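PDB 4EGW: magnesium transport protein CorA from Methanocaldococcus jannaschii, which mediates the influx of magnesium ions as a homopentamer, opening when cytoplasmic magnesium is low and closing when it is high. Local coordinates for residues E61-L66 / S75-G80; E85-E90 / T111-I116; L123-S128 / Y159-E164. All blocks are in the same frame, centred on the assembly; numbering follows the deposited sequence.

The three contacts follow one another along the chain, all within the cytoplasmic α/β part of the subunit. Contact 1 joins helices 60-70 and 74-80, and contact 2 ties the segment leading into edge strand 88-90 to strand 110-119. Contact 3 sets helix 156-186 against strand 122-127. Contacts 2 and 3 share the mixed sheet, where 110-119 and 122-127 are antiparallel neighbours; the centres of contacts 2 and 3 lie about 10 Å apart. The centre of contact 1 is about 15 Å from that of contact 2 and 16 Å from that of contact 3. Leu77 and Leu66 touch Leu124, so the helix pair covers the sheet face turned away from Ile161, giving a layered domain.

Contact 1: residues E61-L66 / S75-G80; sequences EELYKL and SDLQIG. With BU1 (1,4-butanediol), chain K.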
loop_
_atom_site.group_PDB
_atom_site.type_symbol
_atom_site.label_atom_id
_atom_site.label_comp_id
_atom_site.label_asym_id
_atom_site.label_seq_id
_atom_site.Cartn_x
_atom_site.Cartn_y
_atom_site.Cartn_z
ATOM N N GLU A 61 25.569 15.700 -20.404
ATOM C CA GLU A 61 25.845 15.111 -21.703
ATOM C C GLU A 61 24.586 14.344 -22.133
ATOM O O GLU A 61 24.021 14.598 -23.202
ATOM C CB GLU A 61 27.048 14.163 -21.614
ATOM C CG GLU A 61 27.958 14.404 -20.407
ATOM C CD GLU A 61 28.854 15.632 -20.554
ATOM O OE1 GLU A 61 29.325 15.900 -21.684
ATOM O OE2 GLU A 61 29.092 16.323 -19.534
ATOM N N GLU A 62 24.154 13.425 -21.263
ATOM C CA GLU A 62 22.984 12.574 -21.482
ATOM C C GLU A 62 21.682 13.370 -21.506
ATOM O O GLU A 62 20.720 12.995 -22.182
ATOM C CB GLU A 62 22.895 11.480 -20.405
ATOM C CG GLU A 62 23.886 10.318 -20.567
ATOM C CD GLU A 62 23.375 9.001 -19.975
ATOM O OE1 GLU A 62 22.157 8.719 -20.088
ATOM O OE2 GLU A 62 24.192 8.255 -19.380
ATOM N N LEU A 63 21.649 14.467 -20.760
ATOM C CA LEU A 63 20.460 15.303 -20.709
ATOM C C LEU A 63 20.270 16.101 -22.007
ATOM O O LEU A 63 19.193 16.090 -22.598
ATOM C CB LEU A 63 20.519 16.233 -19.500
ATOM C CG LEU A 63 19.388 17.259 -19.386
ATOM C CD1 LEU A 63 18.031 16.565 -19.420
ATOM C CD2 LEU A 63 19.534 18.119 -18.134
ATOM N N TYR A 64 21.320 16.780 -22.457
ATOM C CA TYR A 64 21.240 17.561 -23.687
ATOM C C TYR A 64 20.758 16.710 -24.857
ATOM O O TYR A 64 19.926 17.144 -25.662
ATOM C CB TYR A 64 22.585 18.185 -24.035
ATOM C CG TYR A 64 22.634 18.664 -25.462
ATOM C CD1 TYR A 64 21.989 19.836 -25.847
ATOM C CD2 TYR A 64 23.304 17.930 -26.438
ATOM C CE1 TYR A 64 22.023 20.270 -27.167
ATOM C CE2 TYR A 64 23.346 18.357 -27.758
ATOM C CZ TYR A 64 22.703 19.526 -28.117
ATOM O OH TYR A 64 22.747 19.948 -29.428
ATOM N N LYS A 65 21.298 15.500 -24.947
ATOM C CA LYS A 65 20.865 14.522 -25.941
ATOM C C LYS A 65 19.352 14.333 -25.845
ATOM O O LYS A 65 18.649 14.238 -26.857
ATOM C CB LYS A 65 21.581 13.188 -25.688
ATOM C CG LYS A 65 21.593 12.215 -26.856
ATOM C CD LYS A 65 22.701 11.168 -26.694
ATOM C CE LYS A 65 22.858 10.320 -27.954
ATOM N NZ LYS A 65 24.156 9.590 -28.018
ATOM N N LEU A 66 18.863 14.295 -24.610
ATOM C CA LEU A 66 17.460 14.030 -24.337
ATOM C C LEU A 66 16.564 15.169 -24.806
ATOM O O LEU A 66 15.548 14.943 -25.476
ATOM C CB LEU A 66 17.269 13.811 -22.848
ATOM C CG LEU A 66 15.873 13.377 -22.431
ATOM C CD1 LEU A 66 15.521 12.105 -23.169
ATOM C CD2 LEU A 66 15.851 13.168 -20.928
ATOM N N SER A 75 16.763 23.950 -20.756
ATOM C CA SER A 75 16.339 24.664 -19.554
ATOM C C SER A 75 15.060 24.070 -18.968
ATOM O O SER A 75 15.005 23.752 -17.777
ATOM C CB SER A 75 16.126 26.148 -19.869
ATOM O OG SER A 75 15.658 26.858 -18.737
ATOM N N ASP A 76 14.034 23.918 -19.806
ATOM C CA ASP A 76 12.730 23.430 -19.348
ATOM C C ASP A 76 12.800 22.054 -18.692
ATOM O O ASP A 76 11.953 21.714 -17.877
ATOM C CB ASP A 76 11.715 23.402 -20.496
ATOM C CG ASP A 76 11.186 24.780 -20.851
ATOM O OD1 ASP A 76 11.451 25.741 -20.099
ATOM O OD2 ASP A 76 10.491 24.895 -21.882
ATOM N N LEU A 77 13.785 21.250 -19.067
ATOM C CA LEU A 77 13.923 19.920 -18.476
ATOM C C LEU A 77 14.580 20.018 -17.102
ATOM O O LEU A 77 14.388 19.160 -16.221
ATOM C CB LEU A 77 14.734 18.996 -19.387
ATOM C CG LEU A 77 14.119 18.633 -20.734
ATOM C CD1 LEU A 77 15.021 17.650 -21.464
ATOM C CD2 LEU A 77 12.729 18.059 -20.560
ATOM N N GLN A 78 15.354 21.082 -16.929
ATOM C CA GLN A 78 16.053 21.323 -15.678
ATOM C C GLN A 78 15.073 21.598 -14.533
ATOM O O GLN A 78 15.401 21.408 -13.357
ATOM C CB GLN A 78 17.075 22.442 -15.853
ATOM C CG GLN A 78 18.379 21.962 -16.496
ATOM C CD GLN A 78 19.211 23.093 -17.083
ATOM O OE1 GLN A 78 18.698 24.188 -17.340
ATOM N NE2 GLN A 78 20.506 22.833 -17.300
ATOM N N ILE A 79 13.864 22.030 -14.880
ATOM C CA ILE A 79 12.805 22.113 -13.891
ATOM C C ILE A 79 12.699 20.747 -13.230
ATOM O O ILE A 79 12.738 20.637 -12.005
ATOM C CB ILE A 79 11.434 22.455 -14.518
ATOM C CG1 ILE A 79 11.562 23.558 -15.569
ATOM C CG2 ILE A 79 10.448 22.876 -13.439
ATOM C CD1 ILE A 79 10.268 23.815 -16.327
ATOM N N GLY A 80 12.583 19.711 -14.059
ATOM C CA GLY A 80 12.370 18.353 -13.585
ATOM C C GLY A 80 13.404 17.832 -12.601
ATOM O O GLY A 80 13.075 17.108 -11.668
HETATM C C1 BU1 K . 10.982 27.741 -22.546
HETATM C C2 BU1 K . 10.322 27.128 -23.736
HETATM C C3 BU1 K . 9.066 27.778 -24.194
HETATM C C4 BU1 K . 8.694 27.636 -25.625
HETATM O O5 BU1 K . 10.191 27.957 -21.434
HETATM O O6 BU1 K . 8.609 28.808 -26.348
#
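Leu63 and Leu77 meet through their methyl branches, Leu63 CD1 lying 3.8 Å from Leu77 CD1 as the two side chains slide past each other in opposite directions. Leu63 turns CG away from its own backbone N (chi1 175°), whereas Leu77 carries CG anti to the carbonyl carbon (chi1 -66°) and extends CD1 toward helix 60-70. Leu66 adds a looser contact, its CG 4.5 Å from Leu77 CD1. The aliphatic part of Gln78 passes Leu63, with CG 4.3 Å from Leu63 CD2. On the far side of helix 74-80, Asp76 OD1 lies 2.9 Å from butanediol O5, a possible hydrogen bond whose proton has another acceptor within reach, while OD2 sits close to the carboxylate of Glu93, like charges whose nearness may raise the pKa of one. With an alanine in place of Asp76, O5 loses one acceptor and that end of the diol would probably be less firmly placed. The short segments cross at 120° with their axes 10.4 Å apart, a separation bridged by the leucines. Leu77 also packs on Ile70 of helix 60-70 and Tyr117 of strand 110-119, while Ile79 rests on strand 96-104, seating helix 74-80 against the sheet.

Contact 2: residues E85-E90 / T111-I116; sequences EIPRVE and TTSLGI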
loop_
_atom_site.group_PDB
_atom_site.type_symbol
_atom_site.label_atom_id
_atom_site.label_comp_id
_atom_site.label_asym_id
_atom_site.label_seq_id
_atom_site.Cartn_x
_atom_site.Cartn_y
_atom_site.Cartn_z
ATOM N N GLU A 85 11.668 21.643 -6.109
ATOM C CA GLU A 85 10.503 22.177 -6.820
ATOM C C GLU A 85 9.179 21.838 -6.148
ATOM O O GLU A 85 8.936 20.691 -5.774
ATOM C CB GLU A 85 10.469 21.654 -8.254
ATOM C CG GLU A 85 11.527 22.233 -9.168
ATOM C CD GLU A 85 11.208 23.649 -9.613
ATOM O OE1 GLU A 85 12.070 24.266 -10.268
ATOM O OE2 GLU A 85 10.101 24.147 -9.320
ATOM N N ILE A 86 8.316 22.838 -6.014
ATOM C CA ILE A 86 6.986 22.614 -5.472
ATOM C C ILE A 86 6.118 21.923 -6.502
ATOM O O ILE A 86 5.994 22.402 -7.626
ATOM C CB ILE A 86 6.310 23.930 -5.086
ATOM C CG1 ILE A 86 7.052 24.584 -3.911
ATOM C CG2 ILE A 86 4.840 23.694 -4.765
ATOM C CD1 ILE A 86 7.302 23.660 -2.715
ATOM N N PRO A 87 5.512 20.789 -6.124
ATOM C CA PRO A 87 4.619 20.148 -7.086
ATOM C C PRO A 87 3.636 21.164 -7.622
ATOM O O PRO A 87 3.226 22.074 -6.902
ATOM C CB PRO A 87 3.899 19.098 -6.239
ATOM C CG PRO A 87 4.926 18.694 -5.244
ATOM C CD PRO A 87 5.677 19.975 -4.907
ATOM N N ARG A 88 3.315 21.033 -8.901
ATOM C CA ARG A 88 2.297 21.853 -9.510
ATOM C C ARG A 88 2.019 21.296 -10.885
ATOM O O ARG A 88 2.655 20.343 -11.321
ATOM C CB ARG A 88 2.812 23.280 -9.646
ATOM C CG ARG A 88 4.041 23.378 -10.525
ATOM C CD ARG A 88 4.745 24.678 -10.286
ATOM N NE ARG A 88 6.052 24.698 -10.928
ATOM C CZ ARG A 88 7.179 24.307 -10.344
ATOM N NH1 ARG A 88 7.158 23.856 -9.095
ATOM N NH2 ARG A 88 8.324 24.366 -11.009
ATOM N N VAL A 89 1.085 21.920 -11.581
ATOM C CA VAL A 89 0.898 21.645 -12.985
ATOM C C VAL A 89 1.135 22.950 -13.721
ATOM O O VAL A 89 0.551 23.981 -13.378
ATOM C CB VAL A 89 -0.521 21.161 -13.284
ATOM C CG1 VAL A 89 -0.609 20.666 -14.727
ATOM C CG2 VAL A 89 -0.923 20.068 -12.321
ATOM N N GLU A 90 2.010 22.909 -14.719
ATOM C CA GLU A 90 2.278 24.082 -15.536
ATOM C C GLU A 90 1.833 23.822 -16.968
ATOM O O GLU A 90 1.883 22.685 -17.442
ATOM C CB GLU A 90 3.760 24.459 -15.481
ATOM C CG GLU A 90 4.221 24.923 -14.118
ATOM C CD GLU A 90 5.327 25.944 -14.213
ATOM O OE1 GLU A 90 6.067 25.929 -15.224
ATOM O OE2 GLU A 90 5.444 26.775 -13.285
ATOM N N THR A 111 10.956 13.825 1.354
ATOM C CA THR A 111 10.422 13.729 0.005
ATOM C C THR A 111 11.263 14.530 -0.964
ATOM O O THR A 111 12.077 15.355 -0.557
ATOM C CB THR A 111 8.989 14.223 -0.094
ATOM O OG1 THR A 111 8.959 15.634 0.124
ATOM C CG2 THR A 111 8.113 13.521 0.917
ATOM N N THR A 112 11.069 14.255 -2.247
ATOM C CA THR A 112 11.912 14.780 -3.301
ATOM C C THR A 112 11.059 14.959 -4.555
ATOM O O THR A 112 10.167 14.160 -4.831
ATOM C CB THR A 112 13.056 13.791 -3.605
ATOM O OG1 THR A 112 14.081 14.429 -4.389
ATOM C CG2 THR A 112 12.516 12.578 -4.358
ATOM N N SER A 113 11.334 16.009 -5.317
ATOM C CA SER A 113 10.517 16.323 -6.480
ATOM C C SER A 113 10.975 15.648 -7.762
ATOM O O SER A 113 12.174 15.460 -8.024
ATOM C CB SER A 113 10.418 17.835 -6.685
ATOM O OG SER A 113 9.578 18.426 -5.707
ATOM N N LEU A 114 9.994 15.263 -8.562
ATOM C CA LEU A 114 10.269 14.827 -9.912
ATOM C C LEU A 114 9.405 15.621 -10.858
ATOM O O LEU A 114 8.269 15.965 -10.534
ATOM C CB LEU A 114 10.013 13.331 -10.083
ATOM C CG LEU A 114 8.721 12.671 -9.603
ATOM C CD1 LEU A 114 7.639 13.667 -9.314
ATOM C CD2 LEU A 114 8.254 11.662 -10.640
ATOM N N GLY A 115 9.982 15.988 -11.993
ATOM C CA GLY A 115 9.206 16.527 -13.083
ATOM C C GLY A 115 8.645 15.419 -13.947
ATOM O O GLY A 115 9.315 14.417 -14.227
ATOM N N ILE A 116 7.428 15.630 -14.421
ATOM C CA ILE A 116 6.827 14.724 -15.371
ATOM C C ILE A 116 6.351 15.549 -16.549
ATOM O O ILE A 116 5.408 16.330 -16.421
ATOM C CB ILE A 116 5.611 14.069 -14.741
ATOM C CG1 ILE A 116 6.049 13.190 -13.572
ATOM C CG2 ILE A 116 4.818 13.298 -15.785
ATOM C CD1 ILE A 116 4.895 12.590 -12.811
#
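Ser113 holds OG anti to its carbonyl carbon (chi1 -73°), which points the hydroxyl from strand 110-119 at the backbone carbonyl of Glu85. Glu85 also has CG anti to its carbonyl carbon, but a second bend at chi2 (-76°) carries its carboxylate away from the serine and back along its own segment. Glu85 thus offers its carbonyl oxygen and CB, and Ser113 its OG and CB. Ser113 OG donates a hydrogen bond to Glu85 O, modelled at a doubtfully short 2.4 Å. Beside it, CB of Glu85 lies 4.1 Å from CB of Ser113, and the Pro87 ring brings CD to 4.3 Å from Ser113 OG.

The carboxylate turned aside forms a salt bridge with Arg88. Glu85 OE2 takes a bond from NH2, modelled so short that its length is doubtful, and a weaker, more bent one from Arg88 NH1 at 3.0 Å. Both glutamate carboxyl carbons, Glu85 CD and Glu90 CD, lie at the edge of the guanidinium and in its plane. The link from NE to Glu90 is weak, and the position of that glutamate oxygen is less sure. The serine's backbone bonds to Glu83, so Ser113 ties both Glu83 and Glu85. Beyond Pro87, which packs on Ala215 and Asn216 of helix 193-225, the backbones of Arg88 and Glu90 hydrogen-bond to those of Ile99 and Leu97 in strand 96-104. Here a side-chain-to-backbone bond adjoins a salt-bridge network that runs from the loop of Glu85 into edge strand 88-90, at the border of the mixed sheet in the CorA cytoplasmic domain.

Contact 3: residues L123-S128 / Y159-E164; sequences LLTIHS and YHILNE
Thr125 and Ile161 mark the nearest approach of the two backbones, their CA atoms 8.9 Å apart, with the gap between strand 123-127 and helix 159-164 filled by side chains. The extended strand alternates its side chains: Leu123 and Thr125 turn toward the helix, Leu124 turns away. On the helix, Ile161 is the residue that answers them, and no hydrogen bond crosses the gap.

Its delta methyl does all the touching. With CG1 anti to the carbonyl carbon, an extended chi2 of 173° carries CD1 of Ile161 to the strand, where it meets Leu123 CD1 at 3.6 Å and Thr125 CG2 at 3.7 Å. The threonine methyl and the isoleucine come tip to tip, whereas Leu123 and Ile161 slip past one another in opposite directions. Because Leu123 and Thr125 stand two residues apart on the same side of the strand, a single methyl can touch both. This is the helix-on-sheet layering of the α/β/α cytoplasmic domain of CorA: helix 156-186 covers one face, and Leu124, on the other, packs against Leu66 and Leu77 of helices 60-70 and 74-80.

Thr125 divides its branches between two jobs. A chi1 of 57° puts OG1 between the backbone N and the carbonyl carbon, leaving CG2 for the helix. The buried hydroxyl is satisfied by Asp54 OD1 and by the indole NE1 of Trp52, both from the adjacent strand 51-56. Ile134 of helix 132-143 packs on Thr125, and Leu137 of the same helix packs on Ile161, while Leu162 turns to Ile116 of strand 110-119 and Leu242 of helix 233-270.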
loop_
_atom_site.group_PDB
_atom_site.type_symbol
_atom_site.label_atom_id
_atom_site.label_comp_id
_atom_site.label_asym_id
_atom_site.label_seq_id
_atom_site.Cartn_x
_atom_site.Cartn_y
_atom_site.Cartn_z
ATOM N N LEU A 123 5.313 10.422 -22.256
ATOM C CA LEU A 123 5.361 10.712 -20.825
ATOM C C LEU A 123 6.809 10.555 -20.377
ATOM O O LEU A 123 7.331 9.441 -20.329
ATOM C CB LEU A 123 4.479 9.716 -20.067
ATOM C CG LEU A 123 4.128 9.862 -18.577
ATOM C CD1 LEU A 123 5.352 9.919 -17.665
ATOM C CD2 LEU A 123 3.231 11.051 -18.324
ATOM N N LEU A 124 7.451 11.668 -20.035
ATOM C CA LEU A 124 8.800 11.641 -19.504
ATOM C C LEU A 124 8.753 11.932 -18.015
ATOM O O LEU A 124 8.190 12.942 -17.597
ATOM C CB LEU A 124 9.686 12.676 -20.205
ATOM C CG LEU A 124 11.007 13.036 -19.495
ATOM C CD1 LEU A 124 11.935 11.848 -19.367
ATOM C CD2 LEU A 124 11.754 14.202 -20.165
ATOM N N THR A 125 9.329 11.031 -17.225
ATOM C CA THR A 125 9.481 11.232 -15.790
ATOM C C THR A 125 10.928 11.527 -15.519
ATOM O O THR A 125 11.792 10.689 -15.758
ATOM C CB THR A 125 9.166 9.971 -14.990
ATOM O OG1 THR A 125 10.011 8.901 -15.442
ATOM C CG2 THR A 125 7.710 9.575 -15.152
ATOM N N ILE A 126 11.198 12.715 -15.007
ATOM C CA ILE A 126 12.568 13.112 -14.770
ATOM C C ILE A 126 12.813 13.406 -13.286
ATOM O O ILE A 126 12.087 14.192 -12.656
ATOM C CB ILE A 126 12.947 14.310 -15.660
ATOM C CG1 ILE A 126 14.430 14.638 -15.508
ATOM C CG2 ILE A 126 12.063 15.516 -15.361
ATOM C CD1 ILE A 126 15.177 14.582 -16.819
ATOM N N HIS A 127 13.823 12.746 -12.727
ATOM C CA HIS A 127 14.140 12.921 -11.323
ATOM C C HIS A 127 15.630 12.874 -11.052
ATOM O O HIS A 127 16.349 12.068 -11.637
ATOM C CB HIS A 127 13.405 11.885 -10.466
ATOM C CG HIS A 127 13.582 10.469 -10.920
ATOM N ND1 HIS A 127 14.353 9.557 -10.229
ATOM C CD2 HIS A 127 13.062 9.796 -11.974
ATOM C CE1 HIS A 127 14.313 8.389 -10.846
ATOM N NE2 HIS A 127 13.536 8.506 -11.907
ATOM N N SER A 128 16.089 13.765 -10.178
ATOM C CA SER A 128 17.466 13.755 -9.705
ATOM C C SER A 128 17.717 12.741 -8.588
ATOM O O SER A 128 18.841 12.270 -8.407
ATOM C CB SER A 128 17.886 15.150 -9.258
ATOM O OG SER A 128 17.870 16.047 -10.357
ATOM N N TYR A 159 -1.390 8.763 -13.927
ATOM C CA TYR A 159 -2.003 8.385 -12.675
ATOM C C TYR A 159 -1.252 7.265 -11.969
ATOM O O TYR A 159 -1.069 7.297 -10.752
ATOM C CB TYR A 159 -3.436 7.952 -12.927
ATOM C CG TYR A 159 -3.951 7.015 -11.877
ATOM C CD1 TYR A 159 -3.775 5.642 -12.005
ATOM C CD2 TYR A 159 -4.606 7.494 -10.756
ATOM C CE1 TYR A 159 -4.239 4.771 -11.047
ATOM C CE2 TYR A 159 -5.078 6.629 -9.789
ATOM C CZ TYR A 159 -4.891 5.268 -9.940
ATOM O OH TYR A 159 -5.357 4.394 -8.982
ATOM N N HIS A 160 -0.830 6.263 -12.725
ATOM C CA HIS A 160 -0.183 5.119 -12.100
ATOM C C HIS A 160 1.080 5.494 -11.371
ATOM O O HIS A 160 1.270 5.144 -10.208
ATOM C CB HIS A 160 0.086 4.023 -13.115
ATOM C CG HIS A 160 -1.067 3.089 -13.271
ATOM N ND1 HIS A 160 -2.012 2.923 -12.282
ATOM C CD2 HIS A 160 -1.448 2.294 -14.295
ATOM C CE1 HIS A 160 -2.921 2.054 -12.686
ATOM N NE2 HIS A 160 -2.602 1.657 -13.906
ATOM N N ILE A 161 1.950 6.207 -12.061
ATOM C CA ILE A 161 3.123 6.724 -11.409
ATOM C C ILE A 161 2.641 7.484 -10.178
ATOM O O ILE A 161 3.067 7.202 -9.058
ATOM C CB ILE A 161 3.890 7.644 -12.345
ATOM C CG1 ILE A 161 3.851 7.074 -13.767
ATOM C CG2 ILE A 161 5.311 7.800 -11.857
ATOM C CD1 ILE A 161 4.436 7.990 -14.824
ATOM N N LEU A 162 1.729 8.425 -10.384
ATOM C CA LEU A 162 1.219 9.218 -9.268
ATOM C C LEU A 162 0.705 8.285 -8.183
ATOM O O LEU A 162 0.947 8.486 -6.986
ATOM C CB LEU A 162 0.106 10.151 -9.734
ATOM C CG LEU A 162 0.570 11.539 -10.199
ATOM C CD1 LEU A 162 1.867 11.473 -10.990
ATOM C CD2 LEU A 162 -0.514 12.270 -10.980
ATOM N N ASN A 163 0.005 7.247 -8.614
ATOM C CA ASN A 163 -0.500 6.267 -7.684
ATOM C C ASN A 163 0.625 5.562 -6.953
ATOM O O ASN A 163 0.648 5.535 -5.723
ATOM C CB ASN A 163 -1.346 5.228 -8.393
ATOM C CG ASN A 163 -2.330 4.576 -7.464
ATOM O OD1 ASN A 163 -2.857 5.222 -6.548
ATOM N ND2 ASN A 163 -2.588 3.295 -7.681
ATOM N N GLU A 164 1.551 4.975 -7.703
ATOM C CA GLU A 164 2.660 4.281 -7.074
ATOM C C GLU A 164 3.363 5.196 -6.108
ATOM O O GLU A 164 3.741 4.772 -5.020
ATOM C CB GLU A 164 3.649 3.731 -8.093
ATOM C CG GLU A 164 3.335 2.317 -8.544
ATOM C CD GLU A 164 3.012 1.391 -7.382
ATOM O OE1 GLU A 164 3.717 1.460 -6.344
ATOM O OE2 GLU A 164 2.044 0.604 -7.509
#